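Local coordinates for EH1AB1 (Metagenome, PDB 6I8F), which hydrolyses esters, probably through the nucleophile-elbow chemistry of the alpha/beta hydrolase fold, at residues Arg210-Ala213 and Ser214-Ala217; Tyr236-Glu239 and Asp240-Leu243. All coordinates share one frame; numbering follows the deposited sequence.

Contact 1: Arg210-Ala213 and Ser214-Ala217; sequences RESA and SRVA
A serine N-cap opens helix 213-219: S212, last residue of the incoming loop, turns its hydroxyl back onto the first turn and takes the backbone N-H of R215. OG lies 3.1 Å from R215 N and the bond is nearly straight, 167° at the hydrogen. A chi1 of 71° turns OG back between the two backbone arms of S212, toward the R215 N-H, where it also rests 3.6 Å from R215 CB. The first helical bonds follow, V216 N to S212 O at 3.0 Å and A217 N to A213 O at 2.9 Å. With an alanine here in place of S212, the R215 N-H is likely to lose its side-chain acceptor and the first turn one of its ties. The E211 chain crosses V216 at about a right angle, bringing OE2 to 3.5 Å from V216 CG2; the same methyl sits 3.4 Å from S212 O. The extended R215 chain carries its guanidinium away to a salt bridge with E275, while R210, further back in the loop, pairs with D207. S214 is buried, its OG bonded to P271 O and its N to D274. Strand 198-202 thus leads, through this surface loop, into a short helix whose start is held against the 271-275 region, where helix 273-285 begins.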
# COMPACT_ATOMS: atom_id res chain seq x y z
N ARG A 210 10.42 20.11 15.31
CA ARG A 210 9.16 20.86 15.34
C ARG A 210 8.06 19.98 15.92
O ARG A 210 8.16 18.75 15.90
CB ARG A 210 8.77 21.30 13.93
CG ARG A 210 9.82 22.14 13.21
CD ARG A 210 9.46 22.39 11.75
NE ARG A 210 9.56 21.18 10.94
CZ ARG A 210 9.09 21.06 9.70
NH1 ARG A 210 9.30 19.95 9.01
NH2 ARG A 210 8.42 22.05 9.15
N GLU A 211 7.01 20.62 16.44
CA GLU A 211 5.79 19.94 16.87
C GLU A 211 4.71 20.11 15.80
O GLU A 211 4.20 21.21 15.59
CB GLU A 211 5.29 20.48 18.22
CG GLU A 211 6.09 19.98 19.41
CD GLU A 211 5.31 19.86 20.71
OE1 GLU A 211 5.96 19.81 21.77
OE2 GLU A 211 4.06 19.81 20.65
N SER A 212 4.39 19.01 15.12
CA SER A 212 3.27 18.94 14.19
C SER A 212 1.95 19.17 14.93
O SER A 212 1.88 19.02 16.16
CB SER A 212 3.26 17.59 13.52
OG SER A 212 2.88 16.59 14.46
N ALA A 213 0.88 19.45 14.18
CA ALA A 213 -0.46 19.54 14.74
C ALA A 213 -0.79 18.28 15.55
O ALA A 213 -1.31 18.38 16.67
CB ALA A 213 -1.48 19.78 13.65
N SER A 214 -0.49 17.08 15.00
CA SER A 214 -0.84 15.82 15.67
C SER A 214 -0.06 15.66 16.98
O SER A 214 -0.63 15.20 17.97
CB SER A 214 -0.71 14.60 14.75
OG SER A 214 0.62 14.38 14.31
N ARG A 215 1.23 16.04 17.00
CA ARG A 215 2.01 16.03 18.26
C ARG A 215 1.36 16.95 19.31
O ARG A 215 1.29 16.58 20.49
CB ARG A 215 3.47 16.43 18.03
CG ARG A 215 4.43 15.26 17.96
CD ARG A 215 5.82 15.69 17.53
NE ARG A 215 6.68 14.59 17.11
CZ ARG A 215 7.79 14.20 17.73
NH1 ARG A 215 8.04 14.58 18.97
NH2 ARG A 215 8.65 13.42 17.11
N VAL A 216 0.90 18.13 18.90
CA VAL A 216 0.29 19.10 19.83
C VAL A 216 -1.03 18.53 20.36
O VAL A 216 -1.33 18.69 21.54
CB VAL A 216 0.08 20.49 19.20
CG1 VAL A 216 -0.66 21.43 20.15
CG2 VAL A 216 1.39 21.13 18.75
N ALA A 217 -1.81 17.87 19.50
CA ALA A 217 -3.14 17.35 19.85
C ALA A 217 -3.06 16.27 20.94
O ALA A 217 -4.03 16.08 21.67
CB ALA A 217 -3.84 16.81 18.62

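Contact 2: Tyr236-Glu239 and Asp240-Leu243; sequences YVPE and DTDL
T241 grips the carbonyl oxygen of P238 twice, with its hydroxyl and with its backbone N-H. OG1 donates to P238 O at 2.6 Å, and T241 N reaches the same oxygen at 3.1 Å; both come from one face of the carbonyl plane, the N-H standing 36° out of it. The N-H bond closes a type II beta turn from P238 to T241, with E239 and D240 at its corners and D240 at a positive phi of 75°. With chi1 at -55°, OG1 lies on the same side as its own backbone N, which lets both donors converge on one acceptor. V237 CG1 packs on T241 CB at 3.8 Å and touches L243 CD2 at 4.2 Å. At the turn's corners, the exposed E239 and D240 side chains lie alongside each other, heading the same way, with E239 OE2 and D240 OD1 4.3 Å apart, a closeness of like charges that solvent probably softens. Further out, T241 also rests on F141 and L248, and L243 on L248. V237 is the first residue to leave helical geometry after helix 230-236, whose final residue Y236 stacks on F105 and packs against helix 143-157; the turn lies early in the loop that leads on to strand 262-267.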
# COMPACT_ATOMS: atom_id res chain seq x y z
N TYR A 236 18.25 9.54 25.80
CA TYR A 236 18.76 9.29 24.44
C TYR A 236 19.62 10.47 23.92
O TYR A 236 20.67 10.26 23.33
CB TYR A 236 17.57 9.02 23.52
CG TYR A 236 17.90 8.79 22.06
CD1 TYR A 236 18.85 7.85 21.68
CD2 TYR A 236 17.25 9.51 21.07
CE1 TYR A 236 19.14 7.63 20.34
CE2 TYR A 236 17.52 9.30 19.73
CZ TYR A 236 18.47 8.35 19.37
OH TYR A 236 18.73 8.13 18.05
N VAL A 237 19.13 11.70 24.12
CA VAL A 237 19.67 12.85 23.41
C VAL A 237 20.54 13.68 24.35
O VAL A 237 20.04 14.20 25.35
CB VAL A 237 18.55 13.70 22.79
CG1 VAL A 237 19.13 14.84 21.96
CG2 VAL A 237 17.61 12.86 21.96
N PRO A 238 21.85 13.84 24.05
CA PRO A 238 22.69 14.78 24.78
C PRO A 238 22.16 16.22 24.66
O PRO A 238 21.77 16.66 23.57
CB PRO A 238 24.07 14.67 24.12
CG PRO A 238 24.05 13.30 23.45
CD PRO A 238 22.61 13.09 23.04
N GLU A 239 22.15 16.93 25.79
CA GLU A 239 21.96 18.38 25.82
C GLU A 239 22.84 19.05 24.75
O GLU A 239 24.00 18.66 24.57
CB GLU A 239 22.31 18.91 27.21
CG GLU A 239 22.29 20.42 27.30
CD GLU A 239 22.53 20.95 28.71
OE1 GLU A 239 22.94 20.16 29.57
OE2 GLU A 239 22.28 22.15 28.93
N ASP A 240 22.29 20.05 24.06
CA ASP A 240 22.98 20.83 23.03
C ASP A 240 23.13 20.04 21.72
O ASP A 240 23.87 20.49 20.82
CB ASP A 240 24.40 21.27 23.40
CG ASP A 240 24.57 22.03 24.71
OD1 ASP A 240 23.72 22.90 25.00
OD2 ASP A 240 25.55 21.75 25.41
N THR A 241 22.49 18.87 21.59
CA THR A 241 22.45 18.22 20.29
C THR A 241 21.58 19.11 19.40
O THR A 241 20.53 19.57 19.82
CB THR A 241 21.94 16.77 20.36
OG1 THR A 241 22.75 16.06 21.29
CG2 THR A 241 21.99 16.07 19.02
N ASP A 242 22.06 19.40 18.19
CA ASP A 242 21.25 20.09 17.20
C ASP A 242 20.10 19.16 16.79
O ASP A 242 20.34 18.08 16.26
CB ASP A 242 22.10 20.49 15.98
CG ASP A 242 21.36 21.41 15.02
OD1 ASP A 242 20.10 21.45 15.06
OD2 ASP A 242 22.05 22.08 14.24
N LEU A 243 18.87 19.61 17.00
CA LEU A 243 17.71 18.77 16.78
C LEU A 243 17.31 18.74 15.30
O LEU A 243 16.37 18.04 14.94
CB LEU A 243 16.56 19.28 17.66
CG LEU A 243 16.79 19.16 19.16
CD1 LEU A 243 15.54 19.57 19.92
CD2 LEU A 243 17.20 17.75 19.55

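Overall arrangement
Contact 1 comes first along the chain and contact 2 follows it; their centres lie 20 Å apart and their nearest atoms about 6 Å, without touching. Both belong to the connection between neighbouring parallel strands 198-202 and 262-267 of the eight-stranded sheet, an excursion that also carries helices 213-219 and 230-236. Contact 1 starts the first of these helices and contact 2 follows the end of the second, so together they bracket the helical part of the excursion. Each lies at the surface, 20 to 21 Å from the chain centre. In contact 1, the S214 side chain comes near the probable S175-H300-D270 triad, without touching it.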